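Local atomic coordinates of UDP-galactopyranose mutase (Deinococcus radiodurans, PDB entry 3HDQ), a protein that probably interconverts UDP-galactopyranose and UDP-galactofuranose, using a bound FAD cofactor, as the mutases of its family do. Residues 109-119 / 291-300; 120-128 / 199-209. One frame throughout, in Å; residues are numbered along the deposited sequence.

Contacts 1 and 2 are neighbours, with centres 12 Å apart, and both touch the bound UDP-galactose. They share one mixed sheet: strand 118-122 lies antiparallel to strand 111-115. A probable hydrogen bond from A113 N to L120 O, 2.6 Å, ties these strands. A second probable bond, R110 NE to N207 OD1 at 2.7 Å, joins residues 109-119 to the loop 199-209. Packing closes the seam, with V111 CG2 at 3.4 Å from Y209 CD1. Contact 1 supplies H109, T294 and N296 to the ligand, at the sugar and uracil ends. Contact 2 adds Y209 at the diphosphate, with I122 and V199 beside the uridine.

Contact 1 of 2, residues 109-119 / 291-300; sequences HRVLASVDGQL and PTGTVNYPND. With GDU (galactose-uridine-5'-diphosphate), chain K.
The H109 ring meets T294 with its edge. T294 OG1 lies in the ring plane, 3.3 Å from H109 CE1. At the same edge H109 NE2 is hydrogen-bonded to O6' of the substrate galactose, 3.2 Å away. The imidazole reaches this spot because CG stands anti to the backbone N (chi1 -171°). T294 OG1 adds a weak bond to O6', while its stronger partner is S307. H109 ND1 is bonded to Y107 OH, which helps fix the ring's rotation. Without the imidazole, as with an alanine here, O6' would probably lose its bond to NE2, Y107 OH would lose its partner, and a gap would open beside G293. The Y297 ring is approached obliquely by S114 CB, 3.6 Å from CD2, and has a water in plane at its edge.

Between these rings, strands 111-115 and 294-296 run parallel. L112 N donates to T294 O (3.1 Å), N296 N to L112 O (2.8 Å), and S114 N to N296 O (2.9 Å). V111 and N296 project from the pocket side of the sheet. There N296 ND2 donates to uracil O4 at 3.1 Å, and V111 CG1 packs against N296 OD1. On the other side L119 CD2 touches V295 CG1. A113 and V115 rest on F175 of helix 159-184. Strands 118-122 and 305-308 flank the pair within the mixed sheet.

Contact 2 of 2, residues 120-128 / 199-209; sequences LPIPINLDT and VPTRTNRDNRY. With GDU (galactose-uridine-5'-diphosphate), chain K.
P123 sits at the centre, gripped by the loop 199-209. Its CG lies over the middle of one face of the R202 guanidinium, 3.8 Å above the plane. Its CD meets the Y209 ring obliquely, 3.6 Å from CD1, and its CB packs on V199 CG1. I122 O lies at the edge of the same tyrosine ring, in plane. At the far end D127 and R205 form a salt bridge: R205 NH2 reaches the syn side of D127 OD1 at 2.8 Å, with the two planes turned 67° apart. A bend at chi3 (70°) curls the arginine back to this carboxylate.

Two backbone bonds join the segments between these ends. R202 N donates to I124 O (2.9 Å) and L126 N to N204 O (3.1 Å). The N125 side chain adds a bond: ND2 donates to D206 O (3.0 Å), from above the carbonyl plane.

A second shell sets these groups. N125 OD1 caps helix 126-133 by accepting from T128 N, and T128 OG1 accepts from N125 N, completing a capping box. R202 NH1 donates to R208 O (2.6 Å), which holds the guanidinium against P123.

The peptide bond before P123 is cis. Y209 OH donates a very short bond, 2.5 Å, to diphosphate oxygen O1A. The phosphate's negative charge is likely to strengthen this bond. Because Y209 also packs on I122 and P123, the contact probably helps hold the tyrosine at the diphosphate.

Contact 1 of 2, residues 109-119 / 291-300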
loop_
_atom_site.group_PDB
_atom_site.type_symbol
_atom_site.label_atom_id
_atom_site.label_comp_id
_atom_site.label_asym_id
_atom_site.label_seq_id
_atom_site.Cartn_x
_atom_site.Cartn_y
_atom_site.Cartn_z
ATOM N N HIS A 109 -0.900 25.663 3.761
ATOM C CA HIS A 109 0.558 25.502 3.782
ATOM C C HIS A 109 1.259 26.852 3.921
ATOM O O HIS A 109 0.840 27.839 3.332
ATOM C CB HIS A 109 0.971 24.810 2.467
ATOM C CG HIS A 109 2.408 24.375 2.390
ATOM N ND1 HIS A 109 2.986 23.517 3.300
ATOM C CD2 HIS A 109 3.357 24.616 1.450
ATOM C CE1 HIS A 109 4.240 23.278 2.948
ATOM N NE2 HIS A 109 4.488 23.928 1.823
ATOM N N ARG A 110 2.329 26.886 4.703
ATOM C CA ARG A 110 3.116 28.098 4.868
ATOM C C ARG A 110 4.587 27.777 4.721
ATOM O O ARG A 110 5.086 26.797 5.280
ATOM C CB ARG A 110 2.843 28.762 6.216
ATOM C CG ARG A 110 1.458 29.389 6.289
ATOM C CD ARG A 110 1.160 29.911 7.671
ATOM N NE ARG A 110 0.017 30.816 7.688
ATOM C CZ ARG A 110 -1.233 30.460 7.956
ATOM N NH1 ARG A 110 -1.531 29.197 8.206
ATOM N NH2 ARG A 110 -2.192 31.373 7.956
ATOM N N VAL A 111 5.270 28.605 3.939
ATOM C CA VAL A 111 6.672 28.396 3.634
ATOM C C VAL A 111 7.504 29.570 4.141
ATOM O O VAL A 111 7.094 30.732 4.036
ATOM C CB VAL A 111 6.876 28.232 2.118
ATOM C CG1 VAL A 111 8.358 27.954 1.792
ATOM C CG2 VAL A 111 5.937 27.141 1.562
ATOM N N LEU A 112 8.665 29.258 4.703
ATOM C CA LEU A 112 9.604 30.277 5.128
ATOM C C LEU A 112 10.871 30.173 4.286
ATOM O O LEU A 112 11.349 29.076 4.008
ATOM C CB LEU A 112 9.931 30.113 6.611
ATOM C CG LEU A 112 9.297 30.987 7.700
ATOM C CD1 LEU A 112 7.970 31.589 7.303
ATOM C CD2 LEU A 112 9.153 30.177 8.992
ATOM N N ALA A 113 11.408 31.312 3.863
ATOM C CA ALA A 113 12.661 31.307 3.115
ATOM C C ALA A 113 13.815 31.719 4.015
ATOM O O ALA A 113 13.709 32.686 4.765
ATOM C CB ALA A 113 12.572 32.230 1.905
ATOM N N SER A 114 14.909 30.973 3.940
ATOM C CA SER A 114 16.101 31.279 4.712
ATOM C C SER A 114 16.972 32.279 3.955
ATOM O O SER A 114 17.601 31.951 2.947
ATOM C CB SER A 114 16.874 30.002 5.022
ATOM O OG SER A 114 18.067 30.294 5.717
ATOM N N VAL A 115 16.988 33.510 4.448
ATOM C CA VAL A 115 17.664 34.611 3.777
ATOM C C VAL A 115 18.283 35.485 4.851
ATOM O O VAL A 115 17.612 35.846 5.819
ATOM C CB VAL A 115 16.646 35.449 2.973
ATOM C CG1 VAL A 115 17.213 36.822 2.629
ATOM C CG2 VAL A 115 16.214 34.700 1.714
ATOM N N ASP A 116 19.560 35.813 4.697
ATOM C CA ASP A 116 20.261 36.600 5.710
ATOM C C ASP A 116 20.098 35.992 7.109
ATOM O O ASP A 116 19.939 36.712 8.090
ATOM C CB ASP A 116 19.755 38.057 5.717
ATOM C CG ASP A 116 20.152 38.839 4.465
ATOM O OD1 ASP A 116 20.924 38.301 3.645
ATOM O OD2 ASP A 116 19.692 39.993 4.311
ATOM N N GLY A 117 20.125 34.668 7.197
ATOM C CA GLY A 117 20.058 33.988 8.480
ATOM C C GLY A 117 18.750 34.149 9.239
ATOM O O GLY A 117 18.675 33.854 10.430
ATOM N N GLN A 118 17.718 34.619 8.554
ATOM C CA GLN A 118 16.389 34.713 9.136
ATOM C C GLN A 118 15.431 33.831 8.356
ATOM O O GLN A 118 15.664 33.540 7.182
ATOM C CB GLN A 118 15.866 36.143 9.032
ATOM C CG GLN A 118 16.705 37.188 9.702
ATOM C CD GLN A 118 16.415 38.570 9.138
ATOM O OE1 GLN A 118 17.197 39.100 8.351
ATOM N NE2 GLN A 118 15.273 39.142 9.510
ATOM N N LEU A 119 14.330 33.444 8.995
ATOM C CA LEU A 119 13.248 32.746 8.304
ATOM C C LEU A 119 12.115 33.717 7.986
ATOM O O LEU A 119 11.415 34.196 8.877
ATOM C CB LEU A 119 12.752 31.557 9.127
ATOM C CG LEU A 119 13.832 30.498 9.346
ATOM C CD1 LEU A 119 13.330 29.379 10.263
ATOM C CD2 LEU A 119 14.309 29.945 8.003
ATOM N N PRO A 291 9.731 24.919 11.969
ATOM C CA PRO A 291 8.635 25.803 12.374
ATOM C C PRO A 291 7.434 25.810 11.417
ATOM O O PRO A 291 6.359 26.167 11.872
ATOM C CB PRO A 291 9.295 27.188 12.430
ATOM C CG PRO A 291 10.481 27.093 11.526
ATOM C CD PRO A 291 10.923 25.659 11.512
ATOM N N THR A 292 7.597 25.447 10.143
ATOM C CA THR A 292 6.446 25.310 9.222
ATOM C C THR A 292 6.618 24.073 8.374
ATOM O O THR A 292 7.614 23.368 8.504
ATOM C CB THR A 292 6.322 26.452 8.181
ATOM O OG1 THR A 292 7.632 26.841 7.738
ATOM C CG2 THR A 292 5.594 27.632 8.720
ATOM N N GLY A 293 5.674 23.857 7.455
ATOM C CA GLY A 293 5.724 22.728 6.538
ATOM C C GLY A 293 6.991 22.630 5.707
ATOM O O GLY A 293 7.571 21.555 5.573
ATOM N N THR A 294 7.433 23.762 5.165
ATOM C CA THR A 294 8.600 23.778 4.296
ATOM C C THR A 294 9.456 25.018 4.528
ATOM O O THR A 294 8.939 26.136 4.629
ATOM C CB THR A 294 8.169 23.741 2.805
ATOM O OG1 THR A 294 7.416 22.548 2.549
ATOM C CG2 THR A 294 9.377 23.783 1.878
ATOM N N VAL A 295 10.769 24.815 4.612
ATOM C CA VAL A 295 11.719 25.913 4.614
ATOM C C VAL A 295 12.492 25.901 3.297
ATOM O O VAL A 295 13.109 24.881 2.963
ATOM C CB VAL A 295 12.752 25.790 5.767
ATOM C CG1 VAL A 295 13.795 26.888 5.650
ATOM C CG2 VAL A 295 12.081 25.842 7.117
ATOM N N ASN A 296 12.465 27.018 2.561
ATOM C CA ASN A 296 13.232 27.148 1.306
ATOM C C ASN A 296 14.635 27.694 1.544
ATOM O O ASN A 296 14.852 28.468 2.473
ATOM C CB ASN A 296 12.511 28.042 0.280
ATOM C CG ASN A 296 11.297 27.371 -0.346
ATOM O OD1 ASN A 296 10.997 26.203 -0.069
ATOM N ND2 ASN A 296 10.585 28.108 -1.191
ATOM N N TYR A 297 15.580 27.306 0.690
ATOM C CA TYR A 297 16.963 27.768 0.806
ATOM C C TYR A 297 17.479 28.357 -0.500
ATOM O O TYR A 297 18.177 27.689 -1.249
ATOM C CB TYR A 297 17.871 26.627 1.261
ATOM C CG TYR A 297 17.646 26.233 2.701
ATOM C CD1 TYR A 297 16.813 25.174 3.029
ATOM C CD2 TYR A 297 18.261 26.934 3.739
ATOM C CE1 TYR A 297 16.600 24.814 4.354
ATOM C CE2 TYR A 297 18.055 26.576 5.071
ATOM C CZ TYR A 297 17.226 25.515 5.367
ATOM O OH TYR A 297 17.011 25.157 6.679
ATOM N N PRO A 298 17.156 29.628 -0.766
ATOM C CA PRO A 298 17.504 30.221 -2.059
ATOM C C PRO A 298 19.003 30.409 -2.237
ATOM O O PRO A 298 19.458 30.463 -3.380
ATOM C CB PRO A 298 16.832 31.601 -2.015
ATOM C CG PRO A 298 15.927 31.580 -0.842
ATOM C CD PRO A 298 16.490 30.590 0.122
ATOM N N ASN A 299 19.747 30.507 -1.133
ATOM C CA ASN A 299 21.131 30.985 -1.167
ATOM C C ASN A 299 22.134 30.100 -0.432
ATOM O O ASN A 299 23.275 30.504 -0.236
ATOM C CB ASN A 299 21.203 32.404 -0.570
ATOM C CG ASN A 299 20.245 33.358 -1.239
ATOM O OD1 ASN A 299 20.074 33.324 -2.462
ATOM N ND2 ASN A 299 19.598 34.210 -0.447
ATOM N N ASP A 300 21.711 28.912 -0.004
ATOM C CA ASP A 300 22.557 28.055 0.833
ATOM C C ASP A 300 22.320 26.592 0.538
ATOM O O ASP A 300 21.205 26.207 0.209
ATOM C CB ASP A 300 22.252 28.295 2.314
ATOM C CG ASP A 300 22.674 29.664 2.776
ATOM O OD1 ASP A 300 21.809 30.547 2.898
ATOM O OD2 ASP A 300 23.883 29.868 2.998
HETATM N N1 GDU K . 10.950 30.291 -6.553
HETATM C C2 GDU K . 11.916 30.828 -5.968
HETATM N N3 GDU K . 12.282 31.021 -4.774
HETATM C C4 GDU K . 11.425 30.511 -3.872
HETATM C C5 GDU K . 10.212 29.828 -4.379
HETATM C C6 GDU K . 10.028 29.740 -5.712
HETATM O O2 GDU K . 12.861 31.354 -6.890
HETATM O O4 GDU K . 11.654 30.583 -2.666
HETATM C C1D GDU K . 10.814 30.197 -7.978
HETATM C C2D GDU K . 11.580 29.073 -8.716
HETATM O O2D GDU K . 11.876 29.410 -10.066
HETATM C C3D GDU K . 10.580 27.940 -8.610
HETATM C C4D GDU K . 9.317 28.704 -9.001
HETATM O O4D GDU K . 9.457 30.004 -8.419
HETATM O O3D GDU K . 10.907 26.877 -9.501
HETATM C C5D GDU K . 7.996 27.978 -8.789
HETATM O O5D GDU K . 7.929 27.788 -7.363
HETATM P PA GDU K . 7.193 26.536 -6.701
HETATM O O1A GDU K . 7.032 26.817 -5.247
HETATM O O2A GDU K . 5.863 26.414 -7.319
HETATM O O3A GDU K . 8.092 25.233 -6.828
HETATM P PB GDU K . 7.483 23.772 -6.854
HETATM O O1B GDU K . 8.707 22.951 -7.017
HETATM O O2B GDU K . 6.581 23.438 -7.984
HETATM O O3B GDU K . 6.820 23.324 -5.462
HETATM C "C1'" GDU K . 5.903 22.275 -5.093
HETATM C "C2'" GDU K . 4.460 22.758 -5.349
HETATM C "C3'" GDU K . 4.362 24.161 -4.705
HETATM C "C4'" GDU K . 4.447 23.979 -3.160
HETATM C "C5'" GDU K . 5.724 23.157 -2.827
HETATM C "C6'" GDU K . 5.776 22.659 -1.355
HETATM O "O2'" GDU K . 4.132 22.737 -6.751
HETATM O "O3'" GDU K . 3.131 24.788 -5.129
HETATM O "O4'" GDU K . 3.251 23.297 -2.726
HETATM O "O5'" GDU K . 6.084 22.032 -3.677
HETATM O "O6'" GDU K . 6.602 23.497 -0.512
HETATM O O HOH W 1 3.064 24.822 7.008
HETATM O O HOH W 2 19.340 30.305 1.793
HETATM O O HOH W 3 20.570 29.464 5.187
HETATM O O HOH W 4 20.703 34.708 2.239
HETATM O O HOH W 5 20.357 32.664 4.954
#

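Contact 2 of 2, residues 120-128 / 199-209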
loop_
_atom_site.group_PDB
_atom_site.type_symbol
_atom_site.label_atom_id
_atom_site.label_comp_id
_atom_site.label_asym_id
_atom_site.label_seq_id
_atom_site.Cartn_x
_atom_site.Cartn_y
_atom_site.Cartn_z
ATOM N N LEU A 120 11.955 34.004 6.701
ATOM C CA LEU A 120 11.060 35.055 6.242
ATOM C C LEU A 120 9.989 34.492 5.329
ATOM O O LEU A 120 10.258 33.585 4.562
ATOM C CB LEU A 120 11.880 36.112 5.484
ATOM C CG LEU A 120 12.358 37.371 6.217
ATOM C CD1 LEU A 120 12.392 37.170 7.726
ATOM C CD2 LEU A 120 13.719 37.813 5.683
ATOM N N PRO A 121 8.774 35.056 5.380
ATOM C CA PRO A 121 7.695 34.572 4.518
ATOM C C PRO A 121 8.033 34.685 3.032
ATOM O O PRO A 121 8.532 35.720 2.572
ATOM C CB PRO A 121 6.525 35.513 4.848
ATOM C CG PRO A 121 6.863 36.110 6.169
ATOM C CD PRO A 121 8.348 36.189 6.221
ATOM N N ILE A 122 7.775 33.606 2.304
ATOM C CA ILE A 122 7.705 33.625 0.845
ATOM C C ILE A 122 6.361 32.979 0.553
ATOM O O ILE A 122 6.033 31.960 1.161
ATOM C CB ILE A 122 8.871 32.822 0.204
ATOM C CG1 ILE A 122 8.781 32.836 -1.319
ATOM C CG2 ILE A 122 8.901 31.385 0.715
ATOM C CD1 ILE A 122 9.473 34.013 -1.951
ATOM N N PRO A 123 5.542 33.582 -0.323
ATOM C CA PRO A 123 5.719 34.789 -1.142
ATOM C C PRO A 123 6.211 36.005 -0.353
ATOM O O PRO A 123 5.871 36.158 0.816
ATOM C CB PRO A 123 4.302 35.075 -1.657
ATOM C CG PRO A 123 3.588 33.821 -1.575
ATOM C CD PRO A 123 4.170 33.057 -0.420
ATOM N N ILE A 124 7.013 36.853 -0.992
ATOM C CA ILE A 124 7.428 38.118 -0.391
ATOM C C ILE A 124 6.190 38.932 -0.030
ATOM O O ILE A 124 5.296 39.109 -0.862
ATOM C CB ILE A 124 8.311 38.940 -1.361
ATOM C CG1 ILE A 124 9.616 38.188 -1.664
ATOM C CG2 ILE A 124 8.570 40.347 -0.798
ATOM C CD1 ILE A 124 10.555 38.904 -2.615
ATOM N N ASN A 125 6.129 39.411 1.212
ATOM C CA ASN A 125 5.035 40.289 1.633
ATOM C C ASN A 125 5.498 41.458 2.507
ATOM O O ASN A 125 6.699 41.662 2.699
ATOM C CB ASN A 125 3.920 39.496 2.327
ATOM C CG ASN A 125 4.302 39.031 3.728
ATOM O OD1 ASN A 125 5.322 39.444 4.285
ATOM N ND2 ASN A 125 3.468 38.166 4.305
ATOM N N LEU A 126 4.531 42.209 3.038
ATOM C CA LEU A 126 4.797 43.336 3.929
ATOM C C LEU A 126 5.780 42.964 5.051
ATOM O O LEU A 126 6.789 43.652 5.255
ATOM C CB LEU A 126 3.470 43.880 4.493
ATOM C CG LEU A 126 3.343 45.336 4.974
ATOM C CD1 LEU A 126 2.874 45.453 6.420
ATOM C CD2 LEU A 126 4.608 46.157 4.725
ATOM N N ASP A 127 5.496 41.873 5.761
ATOM C CA ASP A 127 6.336 41.451 6.884
ATOM C C ASP A 127 7.716 41.041 6.395
ATOM O O ASP A 127 8.719 41.291 7.069
ATOM C CB ASP A 127 5.693 40.284 7.663
ATOM C CG ASP A 127 4.350 40.656 8.281
ATOM O OD1 ASP A 127 4.252 41.733 8.895
ATOM O OD2 ASP A 127 3.393 39.863 8.165
ATOM N N THR A 128 7.768 40.400 5.228
ATOM C CA THR A 128 9.054 40.008 4.646
ATOM C C THR A 128 9.970 41.220 4.448
ATOM O O THR A 128 11.148 41.197 4.812
ATOM C CB THR A 128 8.892 39.312 3.279
ATOM O OG1 THR A 128 8.004 38.193 3.404
ATOM C CG2 THR A 128 10.238 38.831 2.785
ATOM N N VAL A 199 4.881 32.386 -8.066
ATOM C CA VAL A 199 4.912 32.910 -6.714
ATOM C C VAL A 199 4.618 34.401 -6.725
ATOM O O VAL A 199 5.503 35.215 -6.952
ATOM C CB VAL A 199 6.285 32.660 -6.061
ATOM C CG1 VAL A 199 6.286 33.125 -4.622
ATOM C CG2 VAL A 199 6.663 31.179 -6.173
ATOM N N PRO A 200 3.372 34.772 -6.432
ATOM C CA PRO A 200 3.011 36.190 -6.520
ATOM C C PRO A 200 3.708 37.015 -5.430
ATOM O O PRO A 200 4.009 36.483 -4.361
ATOM C CB PRO A 200 1.511 36.149 -6.251
ATOM C CG PRO A 200 1.409 35.085 -5.138
ATOM C CD PRO A 200 2.453 34.027 -5.542
ATOM N N THR A 201 3.982 38.286 -5.703
ATOM C CA THR A 201 4.415 39.202 -4.654
ATOM C C THR A 201 3.210 39.891 -4.048
ATOM O O THR A 201 2.260 40.213 -4.744
ATOM C CB THR A 201 5.420 40.251 -5.148
ATOM O OG1 THR A 201 5.280 40.415 -6.567
ATOM C CG2 THR A 201 6.856 39.807 -4.800
ATOM N N ARG A 202 3.245 40.094 -2.738
ATOM C CA ARG A 202 2.105 40.653 -2.034
ATOM C C ARG A 202 2.472 41.941 -1.331
ATOM O O ARG A 202 3.609 42.109 -0.890
ATOM C CB ARG A 202 1.580 39.651 -1.008
ATOM C CG ARG A 202 1.239 38.302 -1.605
ATOM C CD ARG A 202 0.713 37.365 -0.544
ATOM N NE ARG A 202 0.137 36.167 -1.131
ATOM C CZ ARG A 202 0.081 34.997 -0.508
ATOM N NH1 ARG A 202 0.577 34.874 0.720
ATOM N NH2 ARG A 202 -0.451 33.949 -1.118
ATOM N N THR A 203 1.500 42.842 -1.225
ATOM C CA THR A 203 1.646 44.042 -0.408
ATOM C C THR A 203 0.880 43.915 0.915
ATOM O O THR A 203 1.013 44.772 1.790
ATOM C CB THR A 203 1.157 45.301 -1.144
ATOM O OG1 THR A 203 -0.233 45.161 -1.457
ATOM C CG2 THR A 203 1.950 45.510 -2.430
ATOM N N ASN A 204 0.083 42.854 1.061
ATOM C CA ASN A 204 -0.616 42.596 2.322
ATOM C C ASN A 204 0.246 41.785 3.299
ATOM O O ASN A 204 1.461 41.649 3.098
ATOM C CB ASN A 204 -1.975 41.925 2.073
ATOM C CG ASN A 204 -1.847 40.523 1.496
ATOM O OD1 ASN A 204 -0.786 39.910 1.567
ATOM N ND2 ASN A 204 -2.935 40.012 0.913
ATOM N N ARG A 205 -0.375 41.242 4.344
ATOM C CA ARG A 205 0.348 40.438 5.329
ATOM C C ARG A 205 -0.021 38.943 5.306
ATOM O O ARG A 205 0.138 38.241 6.299
ATOM C CB ARG A 205 0.139 41.008 6.730
ATOM C CG ARG A 205 0.482 42.491 6.842
ATOM C CD ARG A 205 0.377 42.959 8.284
ATOM N NE ARG A 205 1.450 42.404 9.101
ATOM C CZ ARG A 205 1.588 42.641 10.400
ATOM N NH1 ARG A 205 0.711 43.407 11.026
ATOM N NH2 ARG A 205 2.601 42.115 11.072
ATOM N N ASP A 206 -0.508 38.461 4.170
ATOM C CA ASP A 206 -0.844 37.054 4.010
ATOM C C ASP A 206 0.440 36.235 3.911
ATOM O O ASP A 206 1.309 36.514 3.075
ATOM C CB ASP A 206 -1.697 36.870 2.752
ATOM C CG ASP A 206 -2.361 35.495 2.675
ATOM O OD1 ASP A 206 -1.883 34.543 3.330
ATOM O OD2 ASP A 206 -3.369 35.369 1.951
ATOM N N ASN A 207 0.571 35.230 4.767
ATOM C CA ASN A 207 1.763 34.408 4.722
ATOM C C ASN A 207 1.510 32.997 4.196
ATOM O O ASN A 207 2.418 32.169 4.214
ATOM C CB ASN A 207 2.459 34.360 6.093
ATOM C CG ASN A 207 1.636 33.621 7.139
ATOM O OD1 ASN A 207 0.437 33.401 6.957
ATOM N ND2 ASN A 207 2.277 33.247 8.249
ATOM N N ARG A 208 0.287 32.717 3.743
ATOM C CA ARG A 208 0.021 31.429 3.092
ATOM C C ARG A 208 0.752 31.354 1.761
ATOM O O ARG A 208 0.909 32.354 1.055
ATOM C CB ARG A 208 -1.460 31.214 2.811
ATOM C CG ARG A 208 -2.351 31.225 4.022
ATOM C CD ARG A 208 -3.420 32.240 3.751
ATOM N NE ARG A 208 -4.660 31.653 3.302
ATOM C CZ ARG A 208 -5.518 32.280 2.516
ATOM N NH1 ARG A 208 -5.240 33.497 2.075
ATOM N NH2 ARG A 208 -6.644 31.682 2.163
ATOM N N TYR A 209 1.178 30.154 1.406
ATOM C CA TYR A 209 1.842 29.979 0.141
ATOM C C TYR A 209 0.819 30.049 -0.980
ATOM O O TYR A 209 1.144 30.459 -2.093
ATOM C CB TYR A 209 2.604 28.669 0.133
ATOM C CG TYR A 209 3.736 28.664 -0.841
ATOM C CD1 TYR A 209 4.839 29.485 -0.655
ATOM C CD2 TYR A 209 3.706 27.835 -1.959
ATOM C CE1 TYR A 209 5.883 29.473 -1.555
ATOM C CE2 TYR A 209 4.731 27.822 -2.854
ATOM C CZ TYR A 209 5.817 28.638 -2.657
ATOM O OH TYR A 209 6.840 28.605 -3.570
HETATM N N1 GDU K . 10.950 30.291 -6.553
HETATM C C2 GDU K . 11.916 30.828 -5.968
HETATM N N3 GDU K . 12.282 31.021 -4.774
HETATM C C4 GDU K . 11.425 30.511 -3.872
HETATM C C5 GDU K . 10.212 29.828 -4.379
HETATM C C6 GDU K . 10.028 29.740 -5.712
HETATM O O2 GDU K . 12.861 31.354 -6.890
HETATM O O4 GDU K . 11.654 30.583 -2.666
HETATM C C1D GDU K . 10.814 30.197 -7.978
HETATM C C2D GDU K . 11.580 29.073 -8.716
HETATM O O2D GDU K . 11.876 29.410 -10.066
HETATM C C3D GDU K . 10.580 27.940 -8.610
HETATM C C4D GDU K . 9.317 28.704 -9.001
HETATM O O4D GDU K . 9.457 30.004 -8.419
HETATM O O3D GDU K . 10.907 26.877 -9.501
HETATM C C5D GDU K . 7.996 27.978 -8.789
HETATM O O5D GDU K . 7.929 27.788 -7.363
HETATM P PA GDU K . 7.193 26.536 -6.701
HETATM O O1A GDU K . 7.032 26.817 -5.247
HETATM O O2A GDU K . 5.863 26.414 -7.319
HETATM O O3A GDU K . 8.092 25.233 -6.828
HETATM P PB GDU K . 7.483 23.772 -6.854
HETATM O O1B GDU K . 8.707 22.951 -7.017
HETATM O O2B GDU K . 6.581 23.438 -7.984
HETATM O O3B GDU K . 6.820 23.324 -5.462
HETATM C "C1'" GDU K . 5.903 22.275 -5.093
HETATM C "C2'" GDU K . 4.460 22.758 -5.349
HETATM C "C3'" GDU K . 4.362 24.161 -4.705
HETATM C "C4'" GDU K . 4.447 23.979 -3.160
HETATM C "C5'" GDU K . 5.724 23.157 -2.827
HETATM C "C6'" GDU K . 5.776 22.659 -1.355
HETATM O "O2'" GDU K . 4.132 22.737 -6.751
HETATM O "O3'" GDU K . 3.131 24.788 -5.129
HETATM O "O4'" GDU K . 3.251 23.297 -2.726
HETATM O "O5'" GDU K . 6.084 22.032 -3.677
HETATM O "O6'" GDU K . 6.602 23.497 -0.512
HETATM O O HOH W 6 3.996 30.627 2.499
HETATM O O HOH W 7 4.044 34.652 2.342
HETATM O O HOH W 8 7.052 36.735 -3.830
HETATM O O HOH W 9 3.040 37.579 7.117
#